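Local coordinates for protein (aminopeptidase) (Ochrobactrum anthropi, PDB 1B65), which hydrolyses peptides as an L-aminopeptidase and D-alanyl esters and amides as an esterase/amidase, and belongs to the serine aminopeptidases with a variant Ntn hydrolase fold, at residues Arg11-Gly16 and Gly21-Tyr26; Gly196-Val201 and Val336-Ile341. All coordinates share one frame; numbering follows the deposited sequence.

Contact 1. Residues Arg11-Gly16 and Gly21-Tyr26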
ATOM      1  N   ARG A  11     -13.490 -17.920  32.454  1.00 18.82           N
ATOM      2  CA  ARG A  11     -13.202 -17.102  31.257  1.00 17.56           C
ATOM      3  C   ARG A  11     -14.551 -16.646  30.750  1.00 16.63           C
ATOM      4  O   ARG A  11     -15.585 -17.004  31.370  1.00 16.72           O
ATOM      5  CB  ARG A  11     -12.413 -17.928  30.234  1.00 15.01           C
ATOM      6  CG  ARG A  11     -11.042 -18.343  30.771  1.00 13.77           C
ATOM      7  CD  ARG A  11     -10.359 -19.257  29.739  1.00 13.84           C
ATOM      8  NE  ARG A  11      -9.761 -18.407  28.680  1.00 13.12           N
ATOM      9  CZ  ARG A  11      -9.257 -18.999  27.568  1.00 13.98           C
ATOM     10  NH1 ARG A  11      -9.326 -20.307  27.436  1.00 13.14           N
ATOM     11  NH2 ARG A  11      -8.702 -18.226  26.651  1.00 12.67           N
ATOM     12  N   ALA A  12     -14.663 -15.909  29.634  1.00 15.87           N
ATOM     13  CA  ALA A  12     -15.952 -15.387  29.226  1.00 17.74           C
ATOM     14  C   ALA A  12     -16.983 -16.489  29.025  1.00 17.87           C
ATOM     15  O   ALA A  12     -18.122 -16.299  29.433  1.00 18.43           O
ATOM     16  CB  ALA A  12     -15.916 -14.552  27.946  1.00 18.43           C
ATOM     17  N   ARG A  13     -16.632 -17.612  28.380  1.00 16.85           N
ATOM     18  CA  ARG A  13     -17.629 -18.655  28.152  1.00 18.60           C
ATOM     19  C   ARG A  13     -18.174 -19.175  29.481  1.00 19.99           C
ATOM     20  O   ARG A  13     -19.336 -19.571  29.543  1.00 19.64           O
ATOM     21  CB  ARG A  13     -17.077 -19.860  27.384  1.00 18.07           C
ATOM     22  CG  ARG A  13     -16.902 -19.494  25.912  1.00 18.41           C
ATOM     23  CD  ARG A  13     -16.252 -20.686  25.168  1.00 19.93           C
ATOM     24  NE  ARG A  13     -15.944 -20.216  23.814  1.00 18.40           N
ATOM     25  CZ  ARG A  13     -16.488 -20.688  22.721  1.00 19.29           C
ATOM     26  NH1 ARG A  13     -17.353 -21.700  22.801  1.00 21.19           N
ATOM     27  NH2 ARG A  13     -16.130 -20.188  21.549  1.00 18.45           N
ATOM     28  N   ASP A  14     -17.350 -19.245  30.506  1.00 20.92           N
ATOM     29  CA  ASP A  14     -17.770 -19.708  31.823  1.00 22.14           C
ATOM     30  C   ASP A  14     -18.851 -18.859  32.455  1.00 24.04           C
ATOM     31  O   ASP A  14     -19.592 -19.360  33.317  1.00 24.26           O
ATOM     32  CB  ASP A  14     -16.538 -19.701  32.744  1.00 23.92           C
ATOM     33  CG  ASP A  14     -15.511 -20.695  32.234  1.00 25.70           C
ATOM     34  OD1 ASP A  14     -15.935 -21.846  31.990  1.00 28.59           O
ATOM     35  OD2 ASP A  14     -14.327 -20.352  32.070  1.00 24.56           O
ATOM     36  N   LEU A  15     -18.963 -17.582  32.106  1.00 22.89           N
ATOM     37  CA  LEU A  15     -19.961 -16.677  32.653  1.00 24.49           C
ATOM     38  C   LEU A  15     -21.276 -16.708  31.898  1.00 24.44           C
ATOM     39  O   LEU A  15     -22.209 -15.939  32.210  1.00 24.11           O
ATOM     40  CB  LEU A  15     -19.429 -15.236  32.649  1.00 25.28           C
ATOM     41  CG  LEU A  15     -18.156 -14.963  33.459  1.00 26.45           C
ATOM     42  CD1 LEU A  15     -17.842 -13.467  33.391  1.00 26.78           C
ATOM     43  CD2 LEU A  15     -18.319 -15.417  34.891  1.00 26.90           C
ATOM     44  N   GLY A  16     -21.354 -17.550  30.869  1.00 22.36           N
ATOM     45  CA  GLY A  16     -22.575 -17.630  30.080  1.00 24.11           C
ATOM     46  C   GLY A  16     -22.610 -16.684  28.888  1.00 24.42           C
ATOM     47  O   GLY A  16     -23.687 -16.542  28.301  1.00 24.33           O
ATOM     48  N   GLY A  21     -18.924 -20.910  18.123  1.00 31.88           N
ATOM     49  CA  GLY A  21     -18.251 -22.097  17.759  1.00 25.33           C
ATOM     50  C   GLY A  21     -17.317 -22.928  18.606  1.00 21.85           C
ATOM     51  O   GLY A  21     -16.884 -22.637  19.736  1.00 22.14           O
ATOM     52  N   VAL A  22     -16.777 -23.949  17.930  1.00 15.84           N
ATOM     53  CA  VAL A  22     -15.875 -24.920  18.561  1.00 15.61           C
ATOM     54  C   VAL A  22     -14.463 -24.374  18.661  1.00 14.48           C
ATOM     55  O   VAL A  22     -13.915 -23.865  17.684  1.00 14.64           O
ATOM     56  CB  VAL A  22     -15.902 -26.193  17.679  1.00 17.69           C
ATOM     57  CG1 VAL A  22     -14.918 -27.225  18.221  1.00 16.94           C
ATOM     58  CG2 VAL A  22     -17.342 -26.696  17.748  1.00 17.92           C
ATOM     59  N   THR A  23     -13.867 -24.520  19.841  1.00 13.00           N
ATOM     60  CA  THR A  23     -12.521 -24.025  20.057  1.00 13.29           C
ATOM     61  C   THR A  23     -11.502 -25.175  20.026  1.00 13.56           C
ATOM     62  O   THR A  23     -11.938 -26.331  20.048  1.00 14.30           O
ATOM     63  CB  THR A  23     -12.404 -23.343  21.436  1.00 13.32           C
ATOM     64  OG1 THR A  23     -12.461 -24.351  22.479  1.00 11.49           O
ATOM     65  CG2 THR A  23     -13.527 -22.322  21.653  1.00 13.21           C
ATOM     66  N   GLY A  24     -10.219 -24.823  19.942  1.00 10.58           N
ATOM     67  CA  GLY A  24      -9.178 -25.851  20.130  1.00 11.37           C
ATOM     68  C   GLY A  24      -9.240 -26.258  21.631  1.00 12.27           C
ATOM     69  O   GLY A  24      -9.966 -25.713  22.471  1.00 13.02           O
ATOM     70  N   PRO A  25      -8.321 -27.130  22.030  1.00 12.67           N
ATOM     71  CA  PRO A  25      -8.313 -27.690  23.370  1.00 12.75           C
ATOM     72  C   PRO A  25      -8.228 -26.704  24.493  1.00 13.10           C
ATOM     73  O   PRO A  25      -8.941 -26.828  25.505  1.00 15.50           O
ATOM     74  CB  PRO A  25      -7.113 -28.633  23.360  1.00 12.37           C
ATOM     75  CG  PRO A  25      -7.002 -29.057  21.934  1.00 12.93           C
ATOM     76  CD  PRO A  25      -7.404 -27.855  21.099  1.00 12.76           C
ATOM     77  N   TYR A  26      -7.383 -25.661  24.357  1.00 10.47           N
ATOM     78  CA  TYR A  26      -7.207 -24.690  25.416  1.00 12.74           C
ATOM     79  C   TYR A  26      -7.920 -23.379  25.118  1.00 12.66           C
ATOM     80  O   TYR A  26      -7.788 -22.465  25.922  1.00 13.97           O
ATOM     81  CB  TYR A  26      -5.691 -24.401  25.653  1.00 13.80           C
ATOM     82  CG  TYR A  26      -5.017 -25.657  26.177  1.00 19.03           C
ATOM     83  CD1 TYR A  26      -5.330 -26.112  27.463  1.00 21.17           C
ATOM     84  CD2 TYR A  26      -4.150 -26.410  25.399  1.00 19.01           C
ATOM     85  CE1 TYR A  26      -4.740 -27.261  27.962  1.00 22.44           C
ATOM     86  CE2 TYR A  26      -3.543 -27.553  25.905  1.00 21.78           C
ATOM     87  CZ  TYR A  26      -3.867 -27.976  27.172  1.00 22.44           C
ATOM     88  OH  TYR A  26      -3.293 -29.125  27.712  1.00 25.62           O
TER
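Arg13 and Gly21, which touch across this contact, have their CA atoms 11.0 Å apart, so the two backbones stay well separated. Segment 11-16 winds into a short 3-10 turn at 13-15, while segment 21-26 has no regular helix or strand. Asp14 OD2 accepts a nearly straight bond from Arg11 N, at 2.6 Å, and so ties the start of the turn.

Two arginines bridge the gap to backbone carbonyls of the loop 21-26. The Arg11 chain bends at its third torsion (chi3 81°). Its NH1 gives a hydrogen bond to Tyr26 O at 3.1 Å. The bond is bent, and the oxygen lies at the edge of the guanidinium, tilted 17° out of its plane. Tyr26 takes part through this oxygen; its side chain starts away from segment 11-16. Arg11 NE forms a salt bridge with Glu177, and NH2 bonds to Asn27 O.

Arg13 is extended from CG to NE. Gly21 O sits at the edge of its guanidinium, tilted somewhat out of the plane. This oxygen takes a bent bond from Arg13 NH2 at 3.1 Å and a weak one from NH1 at 3.2 Å. Thr23 comes from the opposite direction and lays CG2 over one face, offset toward the rim, with CG2 3.4 Å from Arg13 NH2. Thr23 OG1 turns instead to Gly24 O, 2.8 Å away. Arg13 NH2 also bonds to Thr20 O, and NE pairs with Glu334.

This is a surface contact within the N-terminal loop that precedes strand 36-43. Ala12 and Leu15 rest on helix 322-342. Thr23 touches Ser199 and Arg200 of strand 194-204. Segment 11-16 thus lies against the helix, and segment 21-26 runs beside the strand.

Contact 2. Residues Gly196-Val201 and Val336-Ile341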
ATOM      1  N   GLY A 196      -5.460 -11.253  26.046  1.00 12.46           N
ATOM      2  CA  GLY A 196      -6.590 -12.181  25.873  1.00 12.11           C
ATOM      3  C   GLY A 196      -6.289 -13.142  24.714  1.00 10.11           C
ATOM      4  O   GLY A 196      -5.547 -12.783  23.801  1.00  9.88           O
ATOM      5  N   THR A 197      -6.922 -14.329  24.782  1.00  9.21           N
ATOM      6  CA  THR A 197      -6.635 -15.273  23.675  1.00  9.65           C
ATOM      7  C   THR A 197      -7.851 -16.145  23.425  1.00  9.84           C
ATOM      8  O   THR A 197      -8.728 -16.266  24.302  1.00 10.77           O
ATOM      9  CB  THR A 197      -5.341 -16.028  23.977  1.00 10.88           C
ATOM     10  OG1 THR A 197      -4.962 -16.836  22.839  1.00 11.05           O
ATOM     11  CG2 THR A 197      -5.456 -16.998  25.172  1.00 12.12           C
ATOM     12  N   ALA A 198      -7.955 -16.737  22.251  1.00 10.61           N
ATOM     13  CA  ALA A 198      -9.075 -17.630  21.909  1.00 11.28           C
ATOM     14  C   ALA A 198      -8.659 -18.401  20.660  1.00 10.01           C
ATOM     15  O   ALA A 198      -7.710 -17.966  19.962  1.00 11.64           O
ATOM     16  CB  ALA A 198     -10.353 -16.846  21.586  1.00 12.22           C
ATOM     17  N   SER A 199      -9.413 -19.451  20.358  1.00  9.41           N
ATOM     18  CA  SER A 199      -9.155 -20.190  19.121  1.00 11.02           C
ATOM     19  C   SER A 199     -10.460 -20.750  18.553  1.00 12.43           C
ATOM     20  O   SER A 199     -11.504 -20.846  19.209  1.00 11.96           O
ATOM     21  CB  SER A 199      -8.166 -21.355  19.304  1.00 11.41           C
ATOM     22  OG  SER A 199      -8.760 -22.351  20.183  1.00 10.30           O
ATOM     23  N   ARG A 200     -10.360 -21.157  17.276  1.00 11.62           N
ATOM     24  CA  ARG A 200     -11.497 -21.758  16.604  1.00 11.66           C
ATOM     25  C   ARG A 200     -10.956 -22.887  15.728  1.00 13.52           C
ATOM     26  O   ARG A 200      -9.861 -22.740  15.172  1.00 13.45           O
ATOM     27  CB  ARG A 200     -12.290 -20.819  15.702  1.00 12.62           C
ATOM     28  CG  ARG A 200     -13.071 -19.696  16.382  1.00 12.00           C
ATOM     29  CD  ARG A 200     -14.164 -20.323  17.259  1.00 12.20           C
ATOM     30  NE  ARG A 200     -15.040 -19.278  17.812  1.00 13.18           N
ATOM     31  CZ  ARG A 200     -14.726 -18.637  18.931  1.00 15.40           C
ATOM     32  NH1 ARG A 200     -13.615 -18.897  19.618  1.00 11.85           N
ATOM     33  NH2 ARG A 200     -15.579 -17.687  19.374  1.00 13.55           N
ATOM     34  N   VAL A 201     -11.753 -23.940  15.537  1.00 12.46           N
ATOM     35  CA  VAL A 201     -11.285 -24.989  14.607  1.00 12.76           C
ATOM     36  C   VAL A 201     -12.265 -24.996  13.453  1.00 14.91           C
ATOM     37  O   VAL A 201     -13.500 -24.865  13.685  1.00 16.99           O
ATOM     38  CB  VAL A 201     -11.190 -26.340  15.329  1.00 16.26           C
ATOM     39  CG1 VAL A 201     -10.994 -27.524  14.411  1.00 19.62           C
ATOM     40  CG2 VAL A 201     -10.055 -26.290  16.346  1.00 16.61           C
ATOM     41  N   VAL A 336     -10.630 -10.381  23.002  1.00 10.22           N
ATOM     42  CA  VAL A 336     -10.812  -9.097  23.672  1.00 11.25           C
ATOM     43  C   VAL A 336     -11.681  -9.241  24.934  1.00 10.84           C
ATOM     44  O   VAL A 336     -11.314  -8.742  26.012  1.00 10.79           O
ATOM     45  CB  VAL A 336     -11.423  -8.071  22.718  1.00 10.85           C
ATOM     46  CG1 VAL A 336     -11.849  -6.790  23.442  1.00 11.79           C
ATOM     47  CG2 VAL A 336     -10.399  -7.650  21.624  1.00 10.13           C
ATOM     48  N   VAL A 337     -12.812  -9.935  24.813  1.00 10.98           N
ATOM     49  CA  VAL A 337     -13.689 -10.103  25.979  1.00 11.18           C
ATOM     50  C   VAL A 337     -12.990 -10.922  27.055  1.00 11.92           C
ATOM     51  O   VAL A 337     -12.988 -10.583  28.251  1.00 11.70           O
ATOM     52  CB  VAL A 337     -15.068 -10.665  25.586  1.00 12.78           C
ATOM     53  CG1 VAL A 337     -15.930 -10.799  26.846  1.00 14.88           C
ATOM     54  CG2 VAL A 337     -15.780  -9.677  24.640  1.00 14.32           C
ATOM     55  N   ASN A 338     -12.251 -11.983  26.669  1.00 10.53           N
ATOM     56  CA  ASN A 338     -11.504 -12.763  27.648  1.00 11.56           C
ATOM     57  C   ASN A 338     -10.532 -11.887  28.411  1.00 12.86           C
ATOM     58  O   ASN A 338     -10.367 -12.083  29.643  1.00 13.12           O
ATOM     59  CB  ASN A 338     -10.710 -13.887  26.912  1.00 12.03           C
ATOM     60  CG  ASN A 338     -11.496 -15.160  26.755  1.00 12.43           C
ATOM     61  OD1 ASN A 338     -11.139 -16.053  25.938  1.00 14.32           O
ATOM     62  ND2 ASN A 338     -12.610 -15.303  27.458  1.00 10.06           N
ATOM     63  N   ALA A 339      -9.892 -10.922  27.751  1.00 11.41           N
ATOM     64  CA  ALA A 339      -8.941 -10.050  28.458  1.00 11.50           C
ATOM     65  C   ALA A 339      -9.648  -9.238  29.548  1.00 11.75           C
ATOM     66  O   ALA A 339      -9.068  -9.046  30.643  1.00 14.29           O
ATOM     67  CB  ALA A 339      -8.277  -9.060  27.461  1.00 11.16           C
ATOM     68  N   MET A 340     -10.833  -8.725  29.245  1.00 12.84           N
ATOM     69  CA  MET A 340     -11.571  -7.927  30.222  1.00 13.80           C
ATOM     70  C   MET A 340     -12.041  -8.798  31.389  1.00 14.08           C
ATOM     71  O   MET A 340     -12.017  -8.320  32.530  1.00 14.67           O
ATOM     72  CB  MET A 340     -12.803  -7.311  29.563  1.00 15.34           C
ATOM     73  CG  MET A 340     -12.357  -6.292  28.509  1.00 18.18           C
ATOM     74  SD  MET A 340     -13.856  -5.577  27.783  1.00 22.21           S
ATOM     75  CE  MET A 340     -14.379  -4.448  29.013  1.00 21.38           C
ATOM     76  N   ILE A 341     -12.455 -10.019  31.068  1.00 13.69           N
ATOM     77  CA  ILE A 341     -12.924 -10.924  32.155  1.00 12.88           C
ATOM     78  C   ILE A 341     -11.782 -11.354  33.057  1.00 14.93           C
ATOM     79  O   ILE A 341     -12.012 -11.555  34.271  1.00 15.14           O
ATOM     80  CB  ILE A 341     -13.603 -12.140  31.499  1.00 13.70           C
ATOM     81  CG1 ILE A 341     -14.898 -11.750  30.785  1.00 14.57           C
ATOM     82  CG2 ILE A 341     -13.875 -13.277  32.523  1.00 14.82           C
ATOM     83  CD1 ILE A 341     -15.780 -10.776  31.549  1.00 17.74           C
TER
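Gly196 meets Ala339 where the CA atoms of the two segments are nearest. Ala339 CB sits 3.8 Å from Gly196 N and 3.9 Å from Gly196 CA, so a methyl group rests on bare backbone. The CA atoms of this pair are 4.1 Å apart. Gly196 has no side chain, and the backbones can come this close. One residue earlier on the helix, Asn338 starts its side chain toward the strand. Its CB comes within 4.0 Å of Thr197 O, and its amide lies close to the same carbonyl. Ala198 CB is at the margin of this patch.

The short segments pass at 6.0 Å between axes, and their N-to-C directions make an angle of 137°. This is a helix-on-strand contact in the Ntn hydrolase fold, in which layers of helix pack on beta sheets. Strand 194-204 is an outermost strand of its six-stranded mixed sheet within this chain. Helix 322-342 is a long helix near the C-terminal end.

All five touching residues are buried. The side chain of Thr197 starts away from the helix. Its OG1 hydrogen-bonds to Ala213 O and Ile29 N, and its backbone N bonds to Glu177. Backbone hydrogen bonds between Gly196 and Val215 and between Ala198 and Ala213 join the strand to 207-217. Farther along, Arg200 NH1 bonds back to Ser199 O at 2.9 Å. The angle at hydrogen is 162°, but the donor stands 50° above the carbonyl plane. Arg200 NH2 forms a salt bridge with Glu334, one helix turn before Asn338.

How the contacts relate
Contact 1 comes first along the chain and is complete before contact 2 begins. Their centres are about 8 Å apart, on the same side of the chain's centre, and they touch. Segment 21-26 lies against segment 196-201. There Gly24 N probably bonds to Ser199 OG at 2.9 Å, and Val22 O to Val201 N at 3.0 Å. Segment 11-16 reaches helix 322-342 through Ala12 and Asn338. Glu334 is the shared acid of both contacts, and probably offsets the closeness of two like charges, one from each. The N-terminal loop therefore covers the place where a late helix meets an outermost strand of the six-stranded sheet.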